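Local coordinates for Lmo0740 protein (Listeria monocytogenes, PDB 4RFA) that probably regulates transcription as a dimeric Crp-family activator, pairing an N-terminal cyclic-nucleotide-binding-type beta domain with a C-terminal winged helix-turn-helix DNA-binding domain, at residues 14-19 with 105-110; 20-25 with 115-120; 59-64 with 186-191; 156-161 with 207-212; 196-201 with 211-216. All blocks are in the same frame, centred on the assembly; numbering follows the deposited sequence. Where two conformers were deposited one is given.

Contact 1. Residues 14-19 with 105-110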
# COMPACT_ATOMS: atom_id res chain seq x y z
N THR A 14 -13.33 10.54 -19.35
CA THR A 14 -12.83 11.82 -19.83
C THR A 14 -11.36 11.68 -20.21
O THR A 14 -10.92 12.20 -21.24
CB THR A 14 -12.99 12.91 -18.76
OG1 THR A 14 -14.23 12.71 -18.06
CG2 THR A 14 -12.95 14.30 -19.38
N VAL A 15 -10.61 10.95 -19.38
CA VAL A 15 -9.18 10.69 -19.64
C VAL A 15 -8.97 9.92 -20.95
O VAL A 15 -8.14 10.31 -21.77
CB VAL A 15 -8.53 9.87 -18.51
CG1 VAL A 15 -7.12 9.45 -18.93
CG2 VAL A 15 -8.51 10.66 -17.19
N LEU A 16 -9.69 8.81 -21.12
CA LEU A 16 -9.61 8.02 -22.35
C LEU A 16 -9.92 8.85 -23.57
O LEU A 16 -9.21 8.79 -24.58
CB LEU A 16 -10.57 6.84 -22.28
CG LEU A 16 -10.14 5.78 -21.27
CD1 LEU A 16 -11.29 4.81 -21.05
CD2 LEU A 16 -8.87 5.07 -21.69
N GLY A 17 -10.99 9.64 -23.46
CA GLY A 17 -11.32 10.64 -24.47
C GLY A 17 -10.22 11.67 -24.68
O GLY A 17 -9.99 12.10 -25.80
N TYR A 18 -9.55 12.10 -23.62
CA TYR A 18 -8.41 13.00 -23.77
C TYR A 18 -7.30 12.31 -24.57
O TYR A 18 -6.68 12.93 -25.47
CB TYR A 18 -7.88 13.48 -22.42
CG TYR A 18 -8.33 14.87 -22.04
CD1 TYR A 18 -7.93 15.97 -22.79
CD2 TYR A 18 -9.13 15.10 -20.91
CE1 TYR A 18 -8.32 17.26 -22.45
CE2 TYR A 18 -9.53 16.38 -20.56
CZ TYR A 18 -9.12 17.46 -21.34
OH TYR A 18 -9.49 18.75 -21.02
N LEU A 19 -7.08 11.04 -24.25
CA LEU A 19 -6.01 10.26 -24.86
C LEU A 19 -6.16 10.25 -26.38
O LEU A 19 -5.18 10.44 -27.08
CB LEU A 19 -5.91 8.85 -24.27
CG LEU A 19 -5.62 8.77 -22.74
CD1 LEU A 19 -5.11 7.41 -22.29
CD2 LEU A 19 -4.62 9.81 -22.32
N MSE A 105 -11.86 -6.05 -18.67
CA MSE A 105 -11.28 -5.27 -19.75
C MSE A 105 -10.37 -4.27 -19.17
O MSE A 105 -10.72 -3.60 -18.21
CB MSE A 105 -12.29 -4.40 -20.48
CG MSE A 105 -11.68 -3.40 -21.51
SE MSE A 105 -13.21 -2.63 -22.51
CE MSE A 105 -13.87 -4.30 -23.35
N LEU A 106 -9.21 -4.10 -19.77
CA LEU A 106 -8.32 -3.03 -19.38
C LEU A 106 -7.67 -2.35 -20.54
O LEU A 106 -7.70 -2.85 -21.66
CB LEU A 106 -7.25 -3.58 -18.43
CG LEU A 106 -6.29 -4.63 -18.95
CD1 LEU A 106 -5.29 -4.03 -19.92
CD2 LEU A 106 -5.55 -5.26 -17.79
N TYR A 107 -7.06 -1.20 -20.25
CA TYR A 107 -6.25 -0.49 -21.21
C TYR A 107 -4.77 -0.54 -20.83
O TYR A 107 -4.41 -0.32 -19.71
CB TYR A 107 -6.74 0.96 -21.36
CG TYR A 107 -7.98 1.03 -22.24
CD1 TYR A 107 -7.88 1.05 -23.61
CD2 TYR A 107 -9.24 0.97 -21.68
CE1 TYR A 107 -9.02 1.07 -24.41
CE2 TYR A 107 -10.38 0.98 -22.46
CZ TYR A 107 -10.27 1.04 -23.81
OH TYR A 107 -11.43 1.04 -24.54
N LYS A 108 -3.92 -0.88 -21.78
CA LYS A 108 -2.48 -0.81 -21.52
C LYS A 108 -2.02 0.49 -22.11
O LYS A 108 -2.17 0.69 -23.31
CB LYS A 108 -1.77 -1.98 -22.21
CG LYS A 108 -0.26 -1.97 -22.07
CD LYS A 108 0.33 -3.16 -22.78
CE LYS A 108 1.85 -3.08 -22.81
NZ LYS A 108 2.38 -4.05 -23.80
N ILE A 109 -1.42 1.34 -21.29
CA ILE A 109 -0.95 2.63 -21.76
C ILE A 109 0.55 2.84 -21.56
O ILE A 109 1.05 2.76 -20.45
CB ILE A 109 -1.65 3.77 -21.02
CG1 ILE A 109 -3.15 3.63 -21.13
CG2 ILE A 109 -1.21 5.07 -21.65
CD1 ILE A 109 -3.92 4.32 -20.05
N ASP A 110 1.24 3.15 -22.63
CA ASP A 110 2.66 3.35 -22.56
C ASP A 110 2.88 4.44 -21.54
O ASP A 110 2.22 5.47 -21.57
CB ASP A 110 3.25 3.66 -23.93
CG ASP A 110 4.66 4.18 -23.85
OD1 ASP A 110 4.86 5.30 -23.31
OD2 ASP A 110 5.57 3.43 -24.28
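Y107 of strand 103-110 meets L16 of helix 11-20 with the face of its ring. L16 lays CD2 over that face, 4.3 Å from the ring centroid and 17° off the normal, a CH-pi contact; its other methyl, CD1, comes toward the rim at CE2, 4.2 Å away. Both residues carry CG beside the backbone N (chi1 -70° in L16, -78° in Y107), and the leucine crosses the ring obliquely. The strand belongs to the beta domain of the Crp family, a jelly-roll of the cyclic-nucleotide-binding type, and here an N-terminal helix packs against this strand. V29 and K31 of strand 29-35 and V54 of strand 49-55 also touch the tyrosine. Two residues on, I109 points to the helix again and meets L19 tip to tip, CD1 to CD1 at 4.0 Å. At the strand's end D110 turns to another task: its OD1 accepts the backbone N of F113 and so caps helix 111-120.

Contact 2. Residues 20-25 with 115-120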
# COMPACT_ATOMS: atom_id res chain seq x y z
N LYS A 20 -7.39 10.08 -26.86
CA LYS A 20 -7.69 9.92 -28.29
C LYS A 20 -7.43 11.15 -29.14
O LYS A 20 -7.26 11.03 -30.35
CB LYS A 20 -9.15 9.49 -28.50
CG LYS A 20 -9.45 8.08 -27.99
CD LYS A 20 -10.94 7.77 -28.06
CE LYS A 20 -11.30 6.40 -27.46
NZ LYS A 20 -12.67 5.97 -27.83
N GLU A 21 -7.38 12.33 -28.52
CA GLU A 21 -6.99 13.57 -29.21
C GLU A 21 -5.57 13.53 -29.78
O GLU A 21 -5.30 14.22 -30.74
CB GLU A 21 -7.02 14.76 -28.25
CG GLU A 21 -8.33 15.04 -27.55
CD GLU A 21 -8.21 16.19 -26.56
OE1 GLU A 21 -7.15 16.34 -25.90
OE2 GLU A 21 -9.20 16.94 -26.44
N PHE A 22 -4.65 12.78 -29.17
CA PHE A 22 -3.25 12.82 -29.59
C PHE A 22 -2.96 11.85 -30.72
O PHE A 22 -3.38 10.69 -30.64
CB PHE A 22 -2.33 12.58 -28.40
CG PHE A 22 -2.60 13.52 -27.26
CD1 PHE A 22 -2.88 14.87 -27.51
CD2 PHE A 22 -2.61 13.07 -25.95
CE1 PHE A 22 -3.15 15.75 -26.47
CE2 PHE A 22 -2.87 13.94 -24.90
CZ PHE A 22 -3.14 15.29 -25.17
N PRO A 23 -2.23 12.32 -31.76
CA PRO A 23 -1.96 11.51 -32.95
C PRO A 23 -1.33 10.17 -32.64
O PRO A 23 -1.58 9.23 -33.36
CB PRO A 23 -0.99 12.38 -33.76
CG PRO A 23 -1.24 13.77 -33.31
CD PRO A 23 -1.61 13.66 -31.86
N ASP A 24 -0.55 10.07 -31.56
CA ASP A 24 0.11 8.80 -31.19
C ASP A 24 -0.73 7.85 -30.30
O ASP A 24 -0.18 6.95 -29.64
CB ASP A 24 1.46 9.12 -30.54
CG ASP A 24 2.44 9.78 -31.52
OD1 ASP A 24 2.31 9.58 -32.75
OD2 ASP A 24 3.35 10.50 -31.06
N TYR A 25 -2.05 8.05 -30.27
CA TYR A 25 -2.95 7.25 -29.42
C TYR A 25 -2.86 5.73 -29.61
O TYR A 25 -2.63 5.00 -28.64
CB TYR A 25 -4.41 7.70 -29.62
CG TYR A 25 -5.37 6.86 -28.84
CD1 TYR A 25 -5.57 7.08 -27.46
CD2 TYR A 25 -6.08 5.81 -29.45
CE1 TYR A 25 -6.45 6.30 -26.74
CE2 TYR A 25 -6.95 5.01 -28.73
CZ TYR A 25 -7.14 5.25 -27.39
OH TYR A 25 -8.02 4.48 -26.68
N LEU A 115 2.96 9.63 -18.96
CA LEU A 115 3.78 10.58 -18.15
C LEU A 115 4.03 11.93 -18.82
O LEU A 115 4.51 12.86 -18.15
CB LEU A 115 5.13 9.96 -17.74
N ASN A 116 3.75 12.03 -20.12
CA ASN A 116 3.90 13.29 -20.85
C ASN A 116 2.64 14.11 -20.92
O ASN A 116 2.70 15.34 -21.06
CB ASN A 116 4.38 13.02 -22.29
CG ASN A 116 5.88 12.91 -22.39
OD1 ASN A 116 6.60 13.64 -21.71
ND2 ASN A 116 6.36 12.02 -23.25
N ILE A 117 1.49 13.46 -20.85
CA ILE A 117 0.23 14.15 -21.13
C ILE A 117 -0.44 14.58 -19.84
O ILE A 117 -1.60 15.00 -19.84
CB ILE A 117 -0.69 13.30 -22.02
CG1 ILE A 117 -0.93 11.93 -21.41
CG2 ILE A 117 -0.02 13.09 -23.37
CD1 ILE A 117 -1.54 10.94 -22.36
N LEU A 118 0.31 14.52 -18.75
CA LEU A 118 -0.22 14.89 -17.46
C LEU A 118 -0.32 16.41 -17.38
O LEU A 118 -1.42 16.96 -17.28
CB LEU A 118 0.68 14.32 -16.35
CG LEU A 118 0.85 12.79 -16.43
CD1 LEU A 118 1.62 12.21 -15.25
CD2 LEU A 118 -0.52 12.13 -16.55
N SER A 119 0.83 17.07 -17.48
CA SER A 119 0.90 18.52 -17.45
C SER A 119 -0.14 19.08 -18.42
O SER A 119 -0.92 19.95 -18.06
CB SER A 119 2.30 18.99 -17.85
OG SER A 119 3.29 18.03 -17.52
N ILE A 120 -0.15 18.53 -19.63
CA ILE A 120 -0.94 19.08 -20.72
C ILE A 120 -2.45 19.09 -20.45
O ILE A 120 -3.17 19.99 -20.91
CB ILE A 120 -0.68 18.29 -22.03
CG1 ILE A 120 0.78 18.46 -22.47
CG2 ILE A 120 -1.62 18.73 -23.14
CD1 ILE A 120 1.33 17.29 -23.25
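F22 reaches from the turn after helix 11-20 to helix 111-120, where its ring leans obliquely against I117. The CD2-CE2 side of the ring does the touching: CE2 lies 3.3 Å from I117 CG2, a tight approach, and 3.7 Å from I117 CB, while CD2 also stands 3.7 Å from CG2. Three residues on, I120 adds a looser contact, its CG2 4.3 Å from F22 CZ; the helix between is weakly bonded and kinked at 118 and 119. The torsions of I117 explain which methyl faces the ring: with chi1 at 55°, CG1 is wedged between the backbone N and the carbonyl carbon, and CG2 lies anti to that carbon. Further out, a type I beta turn from F22 to Y25 shapes the loop, closed by the bond from Y25 N to F22 O at 3.0 Å. L19 touches both I117 and Y25, and K121 touches F22. The N-terminal helix and its turn thus meet the helix that follows the last strand of the cyclic-nucleotide-binding-type beta domain. There S119 OG bonds to N116 O of the second subunit. Between the two segments the contact is apolar, with no hydrogen bond across it, although the helix also takes part in the dimer interface.

Contact 3. Residues 59-64 with 186-191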
# COMPACT_ATOMS: atom_id res chain seq x y z
N ALA A 59 -8.07 -10.67 -8.59
CA ALA A 59 -7.46 -10.86 -7.27
C ALA A 59 -5.99 -11.00 -7.39
O ALA A 59 -5.50 -11.74 -8.24
CB ALA A 59 -8.02 -12.12 -6.60
N VAL A 60 -5.28 -10.33 -6.50
CA VAL A 60 -3.84 -10.51 -6.37
C VAL A 60 -3.58 -11.58 -5.27
O VAL A 60 -3.96 -11.42 -4.11
CB VAL A 60 -3.18 -9.17 -5.98
CG1 VAL A 60 -1.68 -9.27 -5.98
CG2 VAL A 60 -3.64 -8.03 -6.90
N GLU A 61 -2.85 -12.63 -5.61
CA GLU A 61 -2.62 -13.75 -4.71
C GLU A 61 -1.25 -13.76 -4.06
O GLU A 61 -0.26 -13.52 -4.73
CB GLU A 61 -2.73 -15.05 -5.51
CG GLU A 61 -4.00 -15.15 -6.35
CD GLU A 61 -4.28 -16.56 -6.84
OE1 GLU A 61 -3.44 -17.46 -6.58
OE2 GLU A 61 -5.34 -16.76 -7.50
N LEU A 62 -1.20 -14.10 -2.77
CA LEU A 62 0.07 -14.38 -2.08
C LEU A 62 0.59 -15.77 -2.48
O LEU A 62 0.03 -16.81 -2.06
CB LEU A 62 -0.08 -14.27 -0.55
CG LEU A 62 1.15 -14.73 0.28
CD1 LEU A 62 2.47 -14.19 -0.27
CD2 LEU A 62 1.01 -14.33 1.75
N GLU A 63 1.68 -15.79 -3.25
CA GLU A 63 2.24 -17.04 -3.74
C GLU A 63 2.87 -17.84 -2.60
O GLU A 63 3.78 -17.36 -1.92
CB GLU A 63 3.26 -16.78 -4.86
CG GLU A 63 2.63 -16.19 -6.12
CD GLU A 63 1.68 -17.16 -6.81
OE1 GLU A 63 1.82 -18.39 -6.63
OE2 GLU A 63 0.79 -16.69 -7.56
N ASP A 64 2.34 -19.05 -2.37
CA ASP A 64 2.87 -19.93 -1.32
C ASP A 64 2.69 -21.34 -1.84
O ASP A 64 1.60 -21.92 -1.70
CB ASP A 64 2.09 -19.75 -0.01
CG ASP A 64 2.67 -20.56 1.16
OD1 ASP A 64 3.50 -21.45 0.98
OD2 ASP A 64 2.27 -20.29 2.30
N LEU A 186 -13.94 -15.65 0.19
CA LEU A 186 -13.93 -14.93 1.43
C LEU A 186 -12.88 -15.50 2.33
O LEU A 186 -12.16 -14.74 2.94
CB LEU A 186 -15.30 -14.95 2.12
CG LEU A 186 -15.52 -14.08 3.34
CD1 LEU A 186 -15.32 -12.63 2.95
CD2 LEU A 186 -16.93 -14.31 3.85
N ALA A 187 -12.79 -16.82 2.40
CA ALA A 187 -11.78 -17.45 3.21
C ALA A 187 -10.36 -17.10 2.80
O ALA A 187 -9.46 -16.94 3.66
CB ALA A 187 -11.93 -18.94 3.20
N ARG A 188 -10.12 -17.08 1.50
CA ARG A 188 -8.82 -16.74 0.99
C ARG A 188 -8.47 -15.31 1.31
O ARG A 188 -7.31 -15.02 1.66
CB ARG A 188 -8.72 -17.03 -0.49
CG ARG A 188 -8.86 -18.52 -0.80
CD ARG A 188 -9.12 -18.77 -2.25
NE ARG A 188 -7.99 -18.38 -3.04
CZ ARG A 188 -8.08 -18.08 -4.32
NH1 ARG A 188 -9.27 -18.16 -4.92
NH2 ARG A 188 -7.00 -17.73 -4.97
N TYR A 189 -9.46 -14.40 1.26
CA TYR A 189 -9.19 -12.99 1.53
C TYR A 189 -9.00 -12.76 3.02
O TYR A 189 -8.25 -11.85 3.45
CB TYR A 189 -10.30 -12.16 0.95
CG TYR A 189 -10.23 -10.65 1.16
CD1 TYR A 189 -9.23 -9.87 0.62
CD2 TYR A 189 -11.26 -10.01 1.82
CE1 TYR A 189 -9.23 -8.48 0.75
CE2 TYR A 189 -11.27 -8.62 1.97
CZ TYR A 189 -10.25 -7.87 1.44
OH TYR A 189 -10.32 -6.53 1.68
N CYS A 190 -9.70 -13.56 3.83
CA CYS A 190 -9.53 -13.52 5.28
C CYS A 190 -8.34 -14.30 5.80
O CYS A 190 -8.08 -14.29 6.99
CB CYS A 190 -10.80 -13.97 6.02
SG CYS A 190 -12.17 -12.86 5.72
N ARG A 191 -7.67 -14.98 4.89
CA ARG A 191 -6.49 -15.74 5.22
C ARG A 191 -6.82 -16.72 6.39
O ARG A 191 -6.25 -16.67 7.49
CB ARG A 191 -5.32 -14.74 5.43
CG ARG A 191 -5.24 -13.62 4.32
CD ARG A 191 -3.96 -12.79 4.46
NE ARG A 191 -3.68 -11.53 3.70
CZ ARG A 191 -4.50 -10.68 3.07
NH1 ARG A 191 -5.81 -10.84 3.01
NH2 ARG A 191 -3.95 -9.56 2.51
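E61 OE2 has two partners, T98 OG1 of the neighbouring strand 95-99 and R188 NH2 of helix 183-189. The arginine bond is the weaker hold, 3.2 Å from NH2 to OE2 with an angle of only 130° at the hydrogen, although it forms part of a salt bridge. The carboxylate comes to the edge of the guanidinium, near its plane, yet the two planes stand 85° apart, so a single oxygen does the work instead of a two-pronged pairing. A bend at chi3 (65°) turns the arginine's end, and its NE is held separately by N70 O. This link joins strand 58-62 of the beta domain to what is, by position and Crp-family topology, probably the first helix of the helix-turn-helix. That helix is followed by a Schellman motif at R191. One residue beyond R188, the ring of Y189 meets that of F75 on strand 72-76, and its OH bonds to N160 ND2 of helix 150-165.

Contact 4. Residues 156-161 with 207-212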
# COMPACT_ATOMS: atom_id res chain seq x y z
N MSE A 156 -13.93 -7.16 9.20
CA MSE A 156 -13.16 -6.12 8.53
C MSE A 156 -13.16 -6.40 7.06
O MSE A 156 -13.31 -5.48 6.30
CB MSE A 156 -11.68 -6.05 8.97
CG MSE A 156 -11.62 -5.56 10.41
SE MSE A 156 -9.78 -5.77 11.14
CE MSE A 156 -9.07 -4.35 10.00
N ALA A 157 -12.96 -7.66 6.66
CA ALA A 157 -13.07 -8.00 5.24
C ALA A 157 -14.43 -7.59 4.63
O ALA A 157 -14.52 -6.98 3.57
CB ALA A 157 -12.84 -9.49 5.04
N LEU A 158 -15.52 -8.02 5.25
CA LEU A 158 -16.82 -7.80 4.66
C LEU A 158 -17.12 -6.33 4.61
O LEU A 158 -17.77 -5.86 3.67
CB LEU A 158 -17.89 -8.52 5.46
CG LEU A 158 -17.93 -10.01 5.20
CD1 LEU A 158 -18.84 -10.70 6.20
CD2 LEU A 158 -18.36 -10.34 3.76
N GLU A 159 -16.58 -5.58 5.57
CA GLU A 159 -16.71 -4.14 5.49
C GLU A 159 -15.87 -3.50 4.39
O GLU A 159 -16.34 -2.53 3.76
CB GLU A 159 -16.41 -3.46 6.86
CG GLU A 159 -16.09 -1.99 6.76
CD GLU A 159 -15.64 -1.36 8.08
OE1 GLU A 159 -16.31 -1.53 9.12
OE2 GLU A 159 -14.60 -0.65 8.05
N ASN A 160 -14.62 -3.94 4.23
CA ASN A 160 -13.73 -3.43 3.20
C ASN A 160 -14.40 -3.70 1.85
O ASN A 160 -14.41 -2.86 0.94
CB ASN A 160 -12.39 -4.19 3.14
CG ASN A 160 -11.41 -3.91 4.32
OD1 ASN A 160 -11.52 -2.97 5.09
ND2 ASN A 160 -10.37 -4.75 4.40
N LEU A 161 -14.87 -4.91 1.67
CA LEU A 161 -15.54 -5.24 0.38
C LEU A 161 -16.84 -4.43 0.15
O LEU A 161 -17.12 -4.00 -0.95
CB LEU A 161 -15.84 -6.70 0.34
CG LEU A 161 -14.57 -7.55 0.35
CD1 LEU A 161 -14.91 -9.01 0.48
CD2 LEU A 161 -13.74 -7.36 -0.91
N GLU A 207 -25.49 -12.44 14.83
CA GLU A 207 -25.27 -11.09 15.29
C GLU A 207 -25.89 -10.01 14.41
O GLU A 207 -25.66 -8.82 14.60
CB GLU A 207 -23.77 -10.88 15.39
CG GLU A 207 -23.12 -11.82 16.39
CD GLU A 207 -21.61 -11.80 16.31
OE1 GLU A 207 -21.06 -11.17 15.37
OE2 GLU A 207 -20.96 -12.41 17.18
N GLU A 208 -26.64 -10.43 13.40
CA GLU A 208 -27.36 -9.53 12.50
C GLU A 208 -26.48 -8.63 11.69
O GLU A 208 -26.93 -7.63 11.16
CB GLU A 208 -28.43 -8.74 13.24
CG GLU A 208 -29.37 -9.68 13.99
CD GLU A 208 -30.65 -9.04 14.48
OE1 GLU A 208 -31.03 -7.99 13.95
OE2 GLU A 208 -31.28 -9.63 15.38
N PHE A 209 -25.21 -9.01 11.52
CA PHE A 209 -24.34 -8.31 10.56
C PHE A 209 -24.70 -8.69 9.13
O PHE A 209 -24.80 -7.84 8.23
CB PHE A 209 -22.89 -8.68 10.83
CG PHE A 209 -21.90 -7.89 10.03
CD1 PHE A 209 -21.59 -6.59 10.37
CD2 PHE A 209 -21.26 -8.45 8.93
CE1 PHE A 209 -20.66 -5.86 9.66
CE2 PHE A 209 -20.34 -7.72 8.19
CZ PHE A 209 -20.04 -6.42 8.55
N LEU A 210 -24.88 -9.98 8.94
CA LEU A 210 -25.17 -10.58 7.65
C LEU A 210 -26.62 -11.04 7.63
O LEU A 210 -27.07 -11.69 8.57
CB LEU A 210 -24.26 -11.81 7.54
CG LEU A 210 -23.33 -12.02 6.36
CD1 LEU A 210 -22.76 -10.73 5.83
CD2 LEU A 210 -22.28 -13.00 6.80
N ILE A 211 -27.35 -10.76 6.56
CA ILE A 211 -28.72 -11.19 6.46
C ILE A 211 -28.82 -12.70 6.26
O ILE A 211 -29.72 -13.33 6.83
CB ILE A 211 -29.45 -10.53 5.29
CG1 ILE A 211 -29.37 -8.99 5.36
CG2 ILE A 211 -30.88 -11.03 5.24
CD1 ILE A 211 -29.89 -8.35 6.64
N ASN A 212 -27.95 -13.26 5.41
CA ASN A 212 -27.88 -14.70 5.19
C ASN A 212 -26.45 -15.23 5.15
O ASN A 212 -25.56 -14.52 4.78
CB ASN A 212 -28.54 -15.06 3.84
CG ASN A 212 -29.11 -16.49 3.83
OD1 ASN A 212 -29.10 -17.19 4.84
ND2 ASN A 212 -29.63 -16.91 2.69
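L158, a buried residue of helix 150-165, meets two consecutive residues of the loop after helix 194-206, and the conformation of each influences which atoms touch. F209 has CG anti to its own backbone nitrogen (chi1 -173°), which sends the ring toward the helix and presents an edge. CE2 lies 3.8 Å from L158 CB, an atom near the plane of the ring, and 3.9 Å from L158 CD1. The leucine's CB reaches CE2 directly from the backbone, whereas its torsions, CG beside the backbone N and chi2 extended, bring CD1 to the same atom. L210 takes a less common course. Its CB leaves the backbone across the line to the helix, but a first torsion of -126°, away from the staggered positions, brings the end of the side chain nearer. L210 CD1 then lies 3.9 Å from L158 CD1, the two side chains crossing at about a right angle. These residues belong to the hydrophobic core of the C-terminal, probably winged helix-turn-helix, domain. Around them L204 of helix 194-206 touches all three side chains, I219 of strand 218-220 touches F209 and L210, L186 of helix 183-189 packs on L158, and Y155 meets F209 edge-to-face.

Contact 5. Residues 196-201 with 211-216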
# COMPACT_ATOMS: atom_id res chain seq x y z
N ASN A 196 -13.70 -22.87 8.75
CA ASN A 196 -13.73 -21.81 9.74
C ASN A 196 -14.58 -20.64 9.27
O ASN A 196 -15.37 -20.10 10.01
CB ASN A 196 -12.31 -21.37 10.04
CG ASN A 196 -12.22 -20.62 11.33
OD1 ASN A 196 -13.07 -20.77 12.19
ND2 ASN A 196 -11.20 -19.79 11.46
N ILE A 197 -14.42 -20.23 8.02
CA ILE A 197 -15.30 -19.20 7.47
C ILE A 197 -16.81 -19.57 7.65
O ILE A 197 -17.65 -18.71 7.96
CB ILE A 197 -14.96 -18.95 5.98
CG1 ILE A 197 -13.98 -17.81 5.83
CG2 ILE A 197 -16.16 -18.63 5.13
CD1 ILE A 197 -14.34 -16.48 6.43
N SER A 198 -17.14 -20.83 7.43
CA SER A 198 -18.55 -21.25 7.50
C SER A 198 -19.10 -20.98 8.87
O SER A 198 -20.18 -20.44 9.03
CB SER A 198 -18.69 -22.74 7.18
OG SER A 198 -20.03 -23.04 6.91
N ASN A 199 -18.33 -21.37 9.88
CA ASN A 199 -18.72 -21.18 11.27
C ASN A 199 -18.83 -19.73 11.66
O ASN A 199 -19.76 -19.34 12.34
CB ASN A 199 -17.71 -21.88 12.15
CG ASN A 199 -17.86 -23.38 12.09
OD1 ASN A 199 -18.94 -23.88 11.79
ND2 ASN A 199 -16.78 -24.10 12.30
N LEU A 200 -17.90 -18.93 11.18
CA LEU A 200 -17.94 -17.50 11.40
C LEU A 200 -19.11 -16.82 10.71
O LEU A 200 -19.68 -15.93 11.29
CB LEU A 200 -16.65 -16.85 10.93
CG LEU A 200 -15.41 -17.34 11.70
CD1 LEU A 200 -14.15 -16.87 11.01
CD2 LEU A 200 -15.47 -16.86 13.14
N LEU A 201 -19.41 -17.19 9.47
CA LEU A 201 -20.58 -16.67 8.81
C LEU A 201 -21.86 -16.93 9.61
O LEU A 201 -22.74 -16.06 9.64
CB LEU A 201 -20.74 -17.25 7.39
CG LEU A 201 -19.69 -16.80 6.36
CD1 LEU A 201 -19.82 -17.65 5.11
CD2 LEU A 201 -19.84 -15.34 6.04
N ILE A 211 -27.35 -10.76 6.56
CA ILE A 211 -28.72 -11.19 6.46
C ILE A 211 -28.82 -12.70 6.26
O ILE A 211 -29.72 -13.33 6.83
CB ILE A 211 -29.45 -10.53 5.29
CG1 ILE A 211 -29.37 -8.99 5.36
CG2 ILE A 211 -30.88 -11.03 5.24
CD1 ILE A 211 -29.89 -8.35 6.64
N ASN A 212 -27.95 -13.26 5.41
CA ASN A 212 -27.88 -14.70 5.19
C ASN A 212 -26.45 -15.23 5.15
O ASN A 212 -25.56 -14.52 4.78
CB ASN A 212 -28.54 -15.06 3.84
CG ASN A 212 -29.11 -16.49 3.83
OD1 ASN A 212 -29.10 -17.19 4.84
ND2 ASN A 212 -29.63 -16.91 2.69
N LYS A 213 -26.29 -16.50 5.47
CA LYS A 213 -25.02 -17.19 5.42
C LYS A 213 -24.54 -17.51 3.99
O LYS A 213 -23.42 -17.89 3.80
CB LYS A 213 -25.17 -18.50 6.19
CG LYS A 213 -23.84 -19.13 6.50
CD LYS A 213 -24.01 -20.50 7.10
CE LYS A 213 -22.67 -21.22 6.99
NZ LYS A 213 -22.37 -21.89 8.27
N LYS A 214 -25.40 -17.27 3.03
CA LYS A 214 -25.29 -17.70 1.67
C LYS A 214 -24.90 -16.55 0.72
O LYS A 214 -25.48 -15.48 0.77
CB LYS A 214 -26.69 -18.15 1.31
CG LYS A 214 -26.82 -19.06 0.14
CD LYS A 214 -28.16 -18.83 -0.54
CE LYS A 214 -28.64 -20.07 -1.23
NZ LYS A 214 -27.49 -20.79 -1.85
N SER A 215 -23.99 -16.79 -0.21
CA SER A 215 -23.67 -15.73 -1.17
C SER A 215 -24.69 -15.62 -2.30
O SER A 215 -25.33 -16.60 -2.69
CB SER A 215 -22.26 -15.89 -1.74
OG SER A 215 -22.04 -17.21 -2.16
N PRO A 216 -24.83 -14.42 -2.87
CA PRO A 216 -24.06 -13.20 -2.57
C PRO A 216 -24.36 -12.62 -1.19
O PRO A 216 -25.51 -12.62 -0.74
CB PRO A 216 -24.45 -12.21 -3.67
CG PRO A 216 -25.57 -12.84 -4.45
CD PRO A 216 -25.76 -14.26 -4.00
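Helix 194-206, probably the second and DNA-recognition helix of a helix-turn-helix as in other Crp relatives, is joined here to the start of what is probably the wing that follows it. K213 provides the link. Its NZ donates to S198 O at 2.7 Å and to S198 OG at 2.9 Å, gripping one residue through both backbone and side chain. The ammonium approaches the carbonyl from above, 56° out of the carbonyl plane and with a C=O...N angle of 116°. T202 OG1 bonds weakly to the same carbonyl oxygen and also has a hydrogen bond with K213 NZ, so NZ has three oxygen partners. The lysine lies nearly straight until its last torsion, where a bend at chi4 (135°) brings NZ onto the serine. Its aliphatic part is used too, CG resting on L201 CB at 3.7 Å, while L201 CD1 comes 3.8 Å from K213 O. Within the loop, K213 N makes a weak bond to N212 OD1, I211 is backbone-bonded to R218, and a cis peptide precedes P216. A helix followed by a loop leading to strand 218-220 is consistent with the winged helix-turn-helix fold, whose two parts the lysine joins here.

From the N terminus, helix 11-20 and the turn after it first close contacts 1 and 2, each spanning the strands of the beta domain to reach strand 103-110 and then helix 111-120. The two cross and touch, and lie together at one end of the molecule. Contact 3 opens from strand 58-62 inside both loops and runs on to helix 183-189, thereby crossing them and joining the beta domain to the probable DNA-binding domain. Contact 4 starts within its span and crosses it in turn; the two touch through Y189 and A157. Contact 5, a short local closure, opens inside the loop of contact 4 and ends on the same stretch, sharing I211 and N212, at the opposite side of the chain's centre from contacts 1 and 2.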